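Local coordinates for pectate lyase/Amb allergen (Acidovorax citrulli, PDB 4HWV), which binds calcium and is probably a secreted pectate lyase of polysaccharide lyase family 1, cleaving pectate in plant cell walls by elimination, at residues K376-V384 against Y462-A471; E419-S427 against A447-K455. All blocks are in the same frame, centred on the assembly; numbering follows the deposited sequence.

Contact 1: K376-V384 against Y462-A471; sequences KVHAENNVV and YTLEDTADLA
Tyr462 OH donates a hydrogen bond to Glu380 OE1, 2.7 Å away. The hydroxyl comes in on the syn lone pair of OE1, the side facing the other carboxylate oxygen, and the carboxylate is turned 52° from the phenol ring. OE1 also accepts from His347 NE2 on the neighbouring strand 345-356, while OE2 takes a weak bond from NE2 of His378. Two donors grip OE1, which should limit the rotation of this buried carboxylate.

The second polar link is made by Asn381, whose ND2 lies 3.0 Å from Glu465 O. The bond is almost straight at the hydrogen (175°) and lies in the amide plane of Asn381, yet it reaches the carbonyl from above its plane. With chi1 at -64°, CG stands anti to the carbonyl carbon, carrying the amide out to the 462-471 chain.

Apolar contacts fill in around these bonds. Leu464 lays its two methyls across the stem of Glu380: Leu464 CD2 lies 3.7 Å from Glu380 CB, and Leu464 CB lies beside the Asn381 amide. Farther along, Val383 presses CG2 onto Thr467 CB at 3.5 Å, tighter than usual carbon packing, and the same methyl meets Leu470 CD2 at 4.0 Å. Leu470 CD2 also sits 3.5 Å from Asn381 O, an oxygen that is hydrogen-bonded to Asn350 ND2.

The 376-387 strand belongs to a late coil of the right-handed parallel beta-helix of this family; the chain packed against it leads into helix 470-477. A buried carboxylate, probably ionised, is met by phenol and imidazole donors; with the directed Asn381 bond, the contact is held by oriented polar links as well as methyl packing.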
ATOM      1  N   LYS A 376      23.356  22.605 -13.283  1.00  6.54           N
ATOM      2  CA  LYS A 376      24.620  22.148 -13.848  1.00  6.89           C
ATOM      3  C   LYS A 376      24.745  20.669 -13.507  1.00  6.70           C
ATOM      4  O   LYS A 376      25.176  20.289 -12.409  1.00  7.51           O
ATOM      5  CB  LYS A 376      25.782  22.995 -13.321  1.00  8.80           C
ATOM      6  CG  LYS A 376      25.632  24.478 -13.708  1.00 10.76           C
ATOM      7  CD  LYS A 376      26.691  25.375 -13.120  1.00 11.20           C
ATOM      8  CE  LYS A 376      26.295  26.835 -13.351  1.00 10.64           C
ATOM      9  NZ  LYS A 376      25.015  27.165 -12.635  1.00 11.03           N
ATOM     10  N   VAL A 377      24.301  19.844 -14.444  1.00  6.33           N
ATOM     11  CA  VAL A 377      24.111  18.417 -14.211  1.00  6.55           C
ATOM     12  C   VAL A 377      25.264  17.626 -14.805  1.00  5.94           C
ATOM     13  O   VAL A 377      25.683  17.863 -15.944  1.00  5.76           O
ATOM     14  CB  VAL A 377      22.764  17.942 -14.810  1.00  6.99           C
ATOM     15  CG1 VAL A 377      22.614  16.445 -14.672  1.00  7.79           C
ATOM     16  CG2 VAL A 377      21.607  18.683 -14.148  1.00  8.08           C
ATOM     17  N   HIS A 378      25.798  16.695 -14.017  1.00  5.70           N
ATOM     18  CA  HIS A 378      26.919  15.863 -14.461  1.00  5.33           C
ATOM     19  C   HIS A 378      26.520  14.414 -14.177  1.00  5.15           C
ATOM     20  O   HIS A 378      26.412  14.022 -13.010  1.00  5.36           O
ATOM     21  CB  HIS A 378      28.181  16.237 -13.669  1.00  5.85           C
ATOM     22  CG  HIS A 378      29.457  15.725 -14.262  1.00  5.81           C
ATOM     23  ND1 HIS A 378      30.216  16.478 -15.127  1.00  7.04           N
ATOM     24  CD2 HIS A 378      30.123  14.554 -14.088  1.00  6.20           C
ATOM     25  CE1 HIS A 378      31.283  15.785 -15.484  1.00  7.49           C
ATOM     26  NE2 HIS A 378      31.258  14.620 -14.858  1.00  7.11           N
ATOM     27  N   ALA A 379      26.300  13.632 -15.233  1.00  4.94           N
ATOM     28  CA  ALA A 379      25.751  12.277 -15.094  1.00  4.88           C
ATOM     29  C   ALA A 379      26.742  11.254 -15.623  1.00  5.94           C
ATOM     30  O   ALA A 379      27.140  11.332 -16.777  1.00  7.20           O
ATOM     31  CB  ALA A 379      24.439  12.162 -15.867  1.00  5.99           C
ATOM     32  N   GLU A 380      27.115  10.282 -14.793  1.00  5.60           N
ATOM     33  CA  GLU A 380      28.104   9.284 -15.206  1.00  5.84           C
ATOM     34  C   GLU A 380      27.686   7.866 -14.848  1.00  5.66           C
ATOM     35  O   GLU A 380      27.327   7.589 -13.698  1.00  6.23           O
ATOM     36  CB  GLU A 380      29.467   9.570 -14.560  1.00  6.37           C
ATOM     37  CG  GLU A 380      30.120  10.843 -15.093  1.00  6.39           C
ATOM     38  CD  GLU A 380      31.278  11.331 -14.255  1.00  7.54           C
ATOM     39  OE1 GLU A 380      31.156  11.331 -13.017  1.00  7.06           O
ATOM     40  OE2 GLU A 380      32.298  11.737 -14.846  1.00  9.09           O
ATOM     41  N   ASN A 381      27.790   6.969 -15.831  1.00  5.53           N
ATOM     42  CA  ASN A 381      27.617   5.532 -15.599  1.00  5.19           C
ATOM     43  C   ASN A 381      26.335   5.179 -14.845  1.00  5.07           C
ATOM     44  O   ASN A 381      26.338   4.382 -13.901  1.00  5.11           O
ATOM     45  CB  ASN A 381      28.857   4.917 -14.931  1.00  6.33           C
ATOM     46  CG  ASN A 381      30.090   4.992 -15.823  1.00  8.00           C
ATOM     47  OD1 ASN A 381      30.169   5.803 -16.754  1.00  9.23           O
ATOM     48  ND2 ASN A 381      31.072   4.156 -15.516  1.00  8.63           N
ATOM     49  N   ASN A 382      25.242   5.781 -15.288  1.00  4.81           N
ATOM     50  CA  ASN A 382      23.916   5.421 -14.795  1.00  5.35           C
ATOM     51  C   ASN A 382      23.316   4.384 -15.735  1.00  5.83           C
ATOM     52  O   ASN A 382      23.496   4.467 -16.961  1.00  6.14           O
ATOM     53  CB  ASN A 382      23.008   6.647 -14.736  1.00  4.96           C
ATOM     54  CG  ASN A 382      23.508   7.684 -13.739  1.00  4.92           C
ATOM     55  OD1 ASN A 382      23.352   7.511 -12.534  1.00  5.28           O
ATOM     56  ND2 ASN A 382      24.120   8.759 -14.238  1.00  5.64           N
ATOM     57  N   VAL A 383      22.594   3.426 -15.159  1.00  5.78           N
ATOM     58  CA  VAL A 383      21.880   2.413 -15.932  1.00  6.35           C
ATOM     59  C   VAL A 383      20.390   2.650 -15.834  1.00  5.98           C
ATOM     60  O   VAL A 383      19.878   2.884 -14.747  1.00  5.68           O
ATOM     61  CB  VAL A 383      22.192   1.011 -15.416  1.00  7.85           C
ATOM     62  CG1 VAL A 383      21.331  -0.041 -16.135  1.00  9.25           C
ATOM     63  CG2 VAL A 383      23.663   0.714 -15.567  1.00  9.35           C
ATOM     64  N   VAL A 384      19.715   2.577 -16.978  1.00  5.97           N
ATOM     65  CA  VAL A 384      18.277   2.749 -17.044  1.00  6.67           C
ATOM     66  C   VAL A 384      17.642   1.520 -17.691  1.00  6.98           C
ATOM     67  O   VAL A 384      18.001   1.142 -18.813  1.00  8.43           O
ATOM     68  CB  VAL A 384      17.896   4.029 -17.856  1.00  7.21           C
ATOM     69  CG1 VAL A 384      16.376   4.233 -17.880  1.00  8.17           C
ATOM     70  CG2 VAL A 384      18.620   5.248 -17.313  1.00  8.57           C
ATOM     71  N   TYR A 462      36.258  10.177  -6.507  1.00  7.10           N
ATOM     72  CA  TYR A 462      35.301   9.081  -6.621  1.00  6.29           C
ATOM     73  C   TYR A 462      35.716   8.161  -7.749  1.00  6.27           C
ATOM     74  O   TYR A 462      36.364   8.593  -8.701  1.00  6.96           O
ATOM     75  CB  TYR A 462      33.873   9.616  -6.853  1.00  5.94           C
ATOM     76  CG  TYR A 462      33.687  10.343  -8.169  1.00  5.83           C
ATOM     77  CD1 TYR A 462      34.092  11.674  -8.317  1.00  5.65           C
ATOM     78  CD2 TYR A 462      33.132   9.697  -9.277  1.00  6.00           C
ATOM     79  CE1 TYR A 462      33.936  12.340  -9.513  1.00  6.36           C
ATOM     80  CE2 TYR A 462      32.974  10.371 -10.484  1.00  6.15           C
ATOM     81  CZ  TYR A 462      33.389  11.694 -10.588  1.00  6.56           C
ATOM     82  OH  TYR A 462      33.247  12.403 -11.752  1.00  7.17           O
ATOM     83  N   THR A 463      35.318   6.899  -7.630  1.00  5.78           N
ATOM     84  CA  THR A 463      35.562   5.888  -8.649  1.00  5.96           C
ATOM     85  C   THR A 463      34.234   5.432  -9.243  1.00  6.60           C
ATOM     86  O   THR A 463      33.310   5.069  -8.510  1.00  8.68           O
ATOM     87  CB  THR A 463      36.306   4.697  -8.024  1.00  5.71           C
ATOM     88  OG1 THR A 463      37.622   5.129  -7.645  1.00  6.64           O
ATOM     89  CG2 THR A 463      36.387   3.513  -8.997  1.00  6.54           C
ATOM     90  N   LEU A 464      34.126   5.487 -10.566  1.00  5.65           N
ATOM     91  CA  LEU A 464      32.915   5.028 -11.236  1.00  5.78           C
ATOM     92  C   LEU A 464      32.921   3.521 -11.376  1.00  6.01           C
ATOM     93  O   LEU A 464      33.847   2.973 -11.981  1.00  7.24           O
ATOM     94  CB  LEU A 464      32.812   5.633 -12.639  1.00  6.17           C
ATOM     95  CG  LEU A 464      32.594   7.140 -12.678  1.00  6.79           C
ATOM     96  CD1 LEU A 464      32.668   7.643 -14.121  1.00  7.21           C
ATOM     97  CD2 LEU A 464      31.264   7.511 -12.055  1.00  6.62           C
ATOM     98  N   GLU A 465      31.879   2.852 -10.871  1.00  6.12           N
ATOM     99  CA  GLU A 465      31.637   1.461 -11.196  1.00  6.56           C
ATOM    100  C   GLU A 465      31.216   1.362 -12.639  1.00  7.52           C
ATOM    101  O   GLU A 465      30.595   2.275 -13.196  1.00  7.93           O
ATOM    102  CB  GLU A 465      30.510   0.903 -10.343  1.00  7.51           C
ATOM    103  CG  GLU A 465      30.922   0.738  -8.894  1.00  9.04           C
ATOM    104  CD  GLU A 465      29.789   0.221  -8.028  1.00 10.59           C
ATOM    105  OE1 GLU A 465      29.578  -1.011  -7.965  1.00 10.36           O
ATOM    106  OE2 GLU A 465      29.107   1.058  -7.397  1.00 13.00           O
ATOM    107  N   ASP A 466      31.562   0.275 -13.304  1.00  8.39           N
ATOM    108  CA  ASP A 466      31.057   0.032 -14.660  0.50  9.47           C
ATOM    109  C   ASP A 466      29.582  -0.309 -14.607  1.00  8.39           C
ATOM    110  O   ASP A 466      29.092  -0.799 -13.572  1.00  9.30           O
ATOM    111  CB  ASP A 466      31.769  -1.095 -15.393  0.50 12.60           C
ATOM    112  CG  ASP A 466      31.324  -1.173 -16.862  0.50 15.48           C
ATOM    113  OD1 ASP A 466      31.384  -0.127 -17.537  0.50 17.29           O
ATOM    114  OD2 ASP A 466      30.841  -2.234 -17.305  0.50 15.59           O
ATOM    115  N   THR A 467      28.897  -0.149 -15.726  1.00  8.67           N
ATOM    116  CA  THR A 467      27.469  -0.377 -15.786  1.00  8.80           C
ATOM    117  C   THR A 467      27.072  -1.845 -16.005  1.00  8.55           C
ATOM    118  O   THR A 467      25.902  -2.216 -15.802  1.00  8.90           O
ATOM    119  CB  THR A 467      26.887   0.495 -16.904  1.00  9.11           C
ATOM    120  OG1 THR A 467      27.680   0.323 -18.084  1.00  9.41           O
ATOM    121  CG2 THR A 467      26.910   1.981 -16.499  1.00 10.66           C
ATOM    122  N   ALA A 468      28.029  -2.683 -16.405  1.00  9.66           N
ATOM    123  CA  ALA A 468      27.709  -4.059 -16.793  1.00 11.33           C
ATOM    124  C   ALA A 468      26.865  -4.834 -15.773  1.00 12.45           C
ATOM    125  O   ALA A 468      25.852  -5.454 -16.124  1.00 13.60           O
ATOM    126  CB  ALA A 468      28.985  -4.838 -17.136  1.00 12.13           C
ATOM    127  N   ASP A 469      27.271  -4.785 -14.513  1.00 12.74           N
ATOM    128  CA  ASP A 469      26.562  -5.531 -13.479  1.00 12.77           C
ATOM    129  C   ASP A 469      25.896  -4.612 -12.467  1.00 11.15           C
ATOM    130  O   ASP A 469      25.470  -5.057 -11.411  1.00 11.30           O
ATOM    131  CB  ASP A 469      27.523  -6.472 -12.740  1.00 15.79           C
ATOM    132  CG  ASP A 469      28.053  -7.564 -13.625  1.00 18.83           C
ATOM    133  OD1 ASP A 469      27.303  -8.017 -14.518  1.00 19.03           O
ATOM    134  OD2 ASP A 469      29.212  -7.973 -13.426  1.00 21.21           O
ATOM    135  N   LEU A 470      25.790  -3.330 -12.800  1.00  9.19           N
ATOM    136  CA  LEU A 470      25.383  -2.342 -11.814  1.00  8.69           C
ATOM    137  C   LEU A 470      23.927  -2.525 -11.371  1.00  8.06           C
ATOM    138  O   LEU A 470      23.617  -2.377 -10.193  1.00  8.24           O
ATOM    139  CB  LEU A 470      25.623  -0.932 -12.349  1.00  9.09           C
ATOM    140  CG  LEU A 470      25.372   0.182 -11.333  1.00 10.30           C
ATOM    141  CD1 LEU A 470      26.424   0.146 -10.208  1.00 11.04           C
ATOM    142  CD2 LEU A 470      25.379   1.517 -12.051  1.00 11.39           C
ATOM    143  N   ALA A 471      23.029  -2.838 -12.299  1.00  7.76           N
ATOM    144  CA  ALA A 471      21.627  -3.035 -11.926  1.00  7.95           C
ATOM    145  C   ALA A 471      21.491  -4.139 -10.876  1.00  7.90           C
ATOM    146  O   ALA A 471      20.805  -3.972  -9.868  1.00  7.83           O
ATOM    147  CB  ALA A 471      20.788  -3.355 -13.153  1.00  8.69           C
TER

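Contact 2: E419-S427 against A447-K455; sequences ECASTFYDS and ALAAAPAWK
Thr423 packs against the Ala450-Pro452 backbone, its two branches set to different tasks. The methyl CG2 rests near two backbone oxygens, 3.4 Å from Ala451 O and equally close to Ala450 O, while CB faces Pro452 CA. With chi1 at 71°, OG1 lies between the backbone N and the carbonyl carbon and is turned to the edge of the Trp454 indole, where water bridges the gap: one water joins it to Ala453 N, another, more weakly, to Trp454 NE1.

Pro452 lies alongside the strand, its CG 3.3 Å from Phe424 O and 3.9 Å from Tyr425 CB. The Tyr425 ring stacks on that of His378. Strand 423-427 pairs in parallel with strand 376-387 as a late rung of the beta-helix, and the irregular 447-455 chain runs obliquely past the strand's other edge, the touching parts about 60° apart in end-to-end direction. Phe424 points away from that chain, onto helix 438-445.

Ala450 N donates to Ser422 O at 2.8 Å, with Ala449 CA adding a CH···O contact to the same oxygen. A further water ties Ser422 N to Leu448 O.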
ATOM      1  N   GLU A 419      28.065  31.398 -13.503  1.00 13.41           N
ATOM      2  CA  GLU A 419      27.246  30.784 -12.461  1.00 12.29           C
ATOM      3  C   GLU A 419      25.790  30.635 -12.892  1.00 11.01           C
ATOM      4  O   GLU A 419      25.047  29.858 -12.306  1.00 11.09           O
ATOM      5  CB  GLU A 419      27.316  31.592 -11.175  1.00 12.37           C
ATOM      6  CG  GLU A 419      28.688  31.627 -10.543  1.00 13.04           C
ATOM      7  CD  GLU A 419      28.710  32.498  -9.303  1.00 13.55           C
ATOM      8  OE1 GLU A 419      28.518  31.956  -8.188  1.00 14.10           O
ATOM      9  OE2 GLU A 419      28.912  33.725  -9.442  1.00 13.34           O
ATOM     10  N   CYS A 420      25.383  31.381 -13.916  1.00 10.49           N
ATOM     11  CA  CYS A 420      23.997  31.346 -14.362  1.00 10.30           C
ATOM     12  C   CYS A 420      23.768  30.442 -15.569  1.00  9.96           C
ATOM     13  O   CYS A 420      22.639  30.277 -16.019  1.00  9.64           O
ATOM     14  CB  CYS A 420      23.494  32.774 -14.600  1.00 11.22           C
ATOM     15  SG  CYS A 420      23.558  33.727 -13.062  1.00 11.66           S
ATOM     16  N   ALA A 421      24.835  29.844 -16.085  1.00 10.24           N
ATOM     17  CA  ALA A 421      24.692  28.926 -17.198  1.00 10.17           C
ATOM     18  C   ALA A 421      23.889  27.690 -16.789  1.00  9.45           C
ATOM     19  O   ALA A 421      23.903  27.289 -15.624  1.00  9.85           O
ATOM     20  CB  ALA A 421      26.071  28.515 -17.725  1.00 11.39           C
ATOM     21  N   SER A 422      23.201  27.098 -17.764  1.00  8.55           N
ATOM     22  CA  SER A 422      22.498  25.834 -17.607  1.00  8.62           C
ATOM     23  C   SER A 422      23.291  24.826 -18.412  1.00  8.61           C
ATOM     24  O   SER A 422      23.366  24.947 -19.636  1.00  9.30           O
ATOM     25  CB  SER A 422      21.084  25.920 -18.183  1.00  9.15           C
ATOM     26  OG  SER A 422      20.317  26.938 -17.559  1.00  9.33           O
ATOM     27  N   THR A 423      23.896  23.842 -17.749  1.00  7.64           N
ATOM     28  CA  THR A 423      24.803  22.930 -18.439  1.00  7.33           C
ATOM     29  C   THR A 423      24.517  21.470 -18.116  1.00  7.12           C
ATOM     30  O   THR A 423      24.010  21.137 -17.040  1.00  7.73           O
ATOM     31  CB  THR A 423      26.289  23.250 -18.132  1.00  8.20           C
ATOM     32  OG1 THR A 423      26.602  22.884 -16.784  1.00  8.92           O
ATOM     33  CG2 THR A 423      26.582  24.731 -18.324  1.00  8.91           C
ATOM     34  N   PHE A 424      24.824  20.604 -19.070  1.00  7.57           N
ATOM     35  CA  PHE A 424      24.575  19.174 -18.910  1.00  7.34           C
ATOM     36  C   PHE A 424      25.720  18.373 -19.507  1.00  8.15           C
ATOM     37  O   PHE A 424      26.156  18.634 -20.633  1.00  9.95           O
ATOM     38  CB  PHE A 424      23.243  18.790 -19.575  1.00  8.05           C
ATOM     39  CG  PHE A 424      22.860  17.338 -19.384  1.00  8.31           C
ATOM     40  CD1 PHE A 424      23.353  16.349 -20.233  1.00  9.08           C
ATOM     41  CD2 PHE A 424      21.986  16.964 -18.375  1.00  8.81           C
ATOM     42  CE1 PHE A 424      22.983  15.008 -20.053  1.00  9.44           C
ATOM     43  CE2 PHE A 424      21.623  15.640 -18.190  1.00  9.80           C
ATOM     44  CZ  PHE A 424      22.129  14.659 -19.026  1.00  9.97           C
ATOM     45  N   TYR A 425      26.213  17.399 -18.749  1.00  7.05           N
ATOM     46  CA  TYR A 425      27.227  16.467 -19.207  1.00  6.80           C
ATOM     47  C   TYR A 425      26.748  15.063 -18.897  1.00  6.46           C
ATOM     48  O   TYR A 425      26.239  14.805 -17.816  1.00  6.47           O
ATOM     49  CB  TYR A 425      28.549  16.718 -18.476  1.00  7.32           C
ATOM     50  CG  TYR A 425      29.616  15.676 -18.745  1.00  8.66           C
ATOM     51  CD1 TYR A 425      29.718  14.529 -17.954  1.00  9.11           C
ATOM     52  CD2 TYR A 425      30.542  15.850 -19.767  1.00 10.60           C
ATOM     53  CE1 TYR A 425      30.693  13.571 -18.191  1.00  9.81           C
ATOM     54  CE2 TYR A 425      31.528  14.903 -20.002  1.00 11.63           C
ATOM     55  CZ  TYR A 425      31.600  13.765 -19.209  1.00 11.04           C
ATOM     56  OH  TYR A 425      32.584  12.824 -19.440  1.00 12.90           O
ATOM     57  N   ASP A 426      26.914  14.140 -19.836  1.00  6.65           N
ATOM     58  CA  ASP A 426      26.813  12.726 -19.474  1.00  6.81           C
ATOM     59  C   ASP A 426      27.845  11.865 -20.169  1.00  7.01           C
ATOM     60  O   ASP A 426      28.312  12.172 -21.273  1.00  8.27           O
ATOM     61  CB  ASP A 426      25.399  12.123 -19.655  1.00  7.54           C
ATOM     62  CG  ASP A 426      25.086  11.728 -21.102  1.00  8.80           C
ATOM     63  OD1 ASP A 426      25.266  12.573 -22.006  1.00  9.56           O
ATOM     64  OD2 ASP A 426      24.631  10.575 -21.339  1.00  8.56           O
ATOM     65  N   SER A 427      28.201  10.787 -19.484  1.00  6.68           N
ATOM     66  CA  SER A 427      29.071   9.766 -20.033  0.63  7.03           C
ATOM     67  C   SER A 427      28.618   8.423 -19.477  1.00  6.40           C
ATOM     68  O   SER A 427      28.144   8.342 -18.338  1.00  6.83           O
ATOM     69  CB  SER A 427      30.513  10.043 -19.621  0.63  8.79           C
ATOM     70  OG  SER A 427      31.391   9.104 -20.196  0.63  9.36           O
ATOM     71  N   ALA A 447      17.854  24.574 -26.920  1.00  7.34           N
ATOM     72  CA  ALA A 447      19.055  25.147 -27.509  1.00  7.85           C
ATOM     73  C   ALA A 447      19.751  26.146 -26.580  1.00  7.37           C
ATOM     74  O   ALA A 447      20.758  26.744 -26.960  1.00  7.79           O
ATOM     75  CB  ALA A 447      18.700  25.832 -28.828  1.00  7.85           C
ATOM     76  N   LEU A 448      19.225  26.342 -25.371  1.00  7.87           N
ATOM     77  CA  LEU A 448      19.815  27.303 -24.447  1.00  8.29           C
ATOM     78  C   LEU A 448      20.801  26.649 -23.494  1.00 11.30           C
ATOM     79  O   LEU A 448      21.475  27.341 -22.738  1.00 12.95           O
ATOM     80  CB  LEU A 448      18.729  28.043 -23.661  1.00  7.53           C
ATOM     81  CG  LEU A 448      17.746  28.802 -24.556  1.00  7.51           C
ATOM     82  CD1 LEU A 448      16.717  29.439 -23.658  1.00  7.80           C
ATOM     83  CD2 LEU A 448      18.421  29.838 -25.453  1.00  8.81           C
ATOM     84  N   ALA A 449      20.855  25.316 -23.504  1.00 13.00           N
ATOM     85  CA  ALA A 449      21.820  24.578 -22.688  1.00 15.03           C
ATOM     86  C   ALA A 449      23.238  24.874 -23.200  1.00 15.78           C
ATOM     87  O   ALA A 449      23.466  24.891 -24.405  1.00 17.49           O
ATOM     88  CB  ALA A 449      21.516  23.093 -22.743  1.00 15.17           C
ATOM     89  N   ALA A 450      24.181  25.114 -22.286  1.00 15.32           N
ATOM     90  CA  ALA A 450      25.524  25.571 -22.651  1.00 15.49           C
ATOM     91  C   ALA A 450      26.592  24.562 -22.264  1.00 15.13           C
ATOM     92  O   ALA A 450      26.315  23.604 -21.561  1.00 15.23           O
ATOM     93  CB  ALA A 450      25.820  26.896 -21.991  1.00 17.02           C
ATOM     94  N   ALA A 451      27.818  24.787 -22.727  1.00 14.98           N
ATOM     95  CA  ALA A 451      28.912  23.858 -22.457  1.00 15.19           C
ATOM     96  C   ALA A 451      29.229  23.789 -20.958  1.00 14.62           C
ATOM     97  O   ALA A 451      29.372  24.815 -20.296  1.00 15.24           O
ATOM     98  CB  ALA A 451      30.153  24.257 -23.250  1.00 16.38           C
ATOM     99  N   PRO A 452      29.345  22.571 -20.413  1.00 14.28           N
ATOM    100  CA  PRO A 452      29.707  22.425 -18.996  1.00 14.97           C
ATOM    101  C   PRO A 452      31.049  23.076 -18.659  1.00 15.05           C
ATOM    102  O   PRO A 452      31.972  23.106 -19.500  1.00 16.53           O
ATOM    103  CB  PRO A 452      29.791  20.910 -18.816  1.00 15.57           C
ATOM    104  CG  PRO A 452      28.886  20.360 -19.852  1.00 15.88           C
ATOM    105  CD  PRO A 452      29.014  21.278 -21.034  1.00 15.13           C
ATOM    106  N   ALA A 453      31.143  23.596 -17.437  1.00 14.08           N
ATOM    107  CA  ALA A 453      32.338  24.301 -16.981  1.00 14.20           C
ATOM    108  C   ALA A 453      32.647  23.954 -15.532  1.00 14.02           C
ATOM    109  O   ALA A 453      33.289  24.735 -14.826  1.00 16.00           O
ATOM    110  CB  ALA A 453      32.170  25.810 -17.151  1.00 15.23           C
ATOM    111  N   TRP A 454      32.189  22.784 -15.088  1.00 11.66           N
ATOM    112  CA  TRP A 454      32.640  22.227 -13.813  1.00 10.40           C
ATOM    113  C   TRP A 454      32.772  20.730 -13.929  1.00 10.41           C
ATOM    114  O   TRP A 454      32.183  20.105 -14.803  1.00 11.41           O
ATOM    115  CB  TRP A 454      31.672  22.554 -12.668  1.00 10.38           C
ATOM    116  CG  TRP A 454      30.449  21.675 -12.633  1.00 10.24           C
ATOM    117  CD1 TRP A 454      29.431  21.671 -13.543  1.00 10.55           C
ATOM    118  CD2 TRP A 454      30.097  20.693 -11.634  1.00  9.53           C
ATOM    119  NE1 TRP A 454      28.466  20.764 -13.174  1.00  9.78           N
ATOM    120  CE2 TRP A 454      28.853  20.137 -12.018  1.00  9.28           C
ATOM    121  CE3 TRP A 454      30.705  20.238 -10.453  1.00  9.63           C
ATOM    122  CZ2 TRP A 454      28.201  19.154 -11.265  1.00  9.58           C
ATOM    123  CZ3 TRP A 454      30.062  19.253  -9.702  1.00  9.40           C
ATOM    124  CH2 TRP A 454      28.813  18.726 -10.113  1.00  9.34           C
ATOM    125  N   LYS A 455      33.550  20.145 -13.036  1.00 10.21           N
ATOM    126  CA  LYS A 455      33.524  18.702 -12.897  1.00 12.06           C
ATOM    127  C   LYS A 455      33.644  18.313 -11.441  1.00  9.19           C
ATOM    128  O   LYS A 455      34.422  18.899 -10.684  1.00  8.45           O
ATOM    129  CB  LYS A 455      34.598  18.027 -13.733  1.00 16.49           C
ATOM    130  CG  LYS A 455      36.004  18.432 -13.378  1.00 19.05           C
ATOM    131  CD  LYS A 455      36.994  17.998 -14.482  1.00 22.00           C
ATOM    132  CE  LYS A 455      36.462  18.328 -15.856  1.00 24.16           C
ATOM    133  NZ  LYS A 455      37.539  18.503 -16.876  1.00 25.32           N
TER
HETATM  134  O   HOH W   1      22.785  28.558 -20.360  1.00 15.72           O
HETATM  135  O   HOH W   2      27.262  20.262 -16.052  1.00  8.36           O
HETATM  136  O   HOH W   3      28.963  24.189 -15.784  1.00 11.95           O
HETATM  137  O   HOH W   4      24.741  21.625 -21.802  1.00 15.80           O

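Strands 376-387 and 423-427 are parallel neighbours, so the two contacts dress successive rungs of the beta-helix, their centres about 18 Å apart. Ala379 N to Tyr425 O is one probable hydrogen bond that joins them; Lys376 NZ probably reaches Glu419 O as well. Both are partly buried and far from the calcium site. In contact 1 the 462-471 chain lies on side chains of strand 376-387 and the turn at Asn381, through direct side-chain bonds and methyl packing. In contact 2, farther from the chain centre, the more exposed 447-455 chain borders the backbone edge of strand 423-427, joined by one direct backbone bond, several bridging waters, and packing of Thr423 and Pro452.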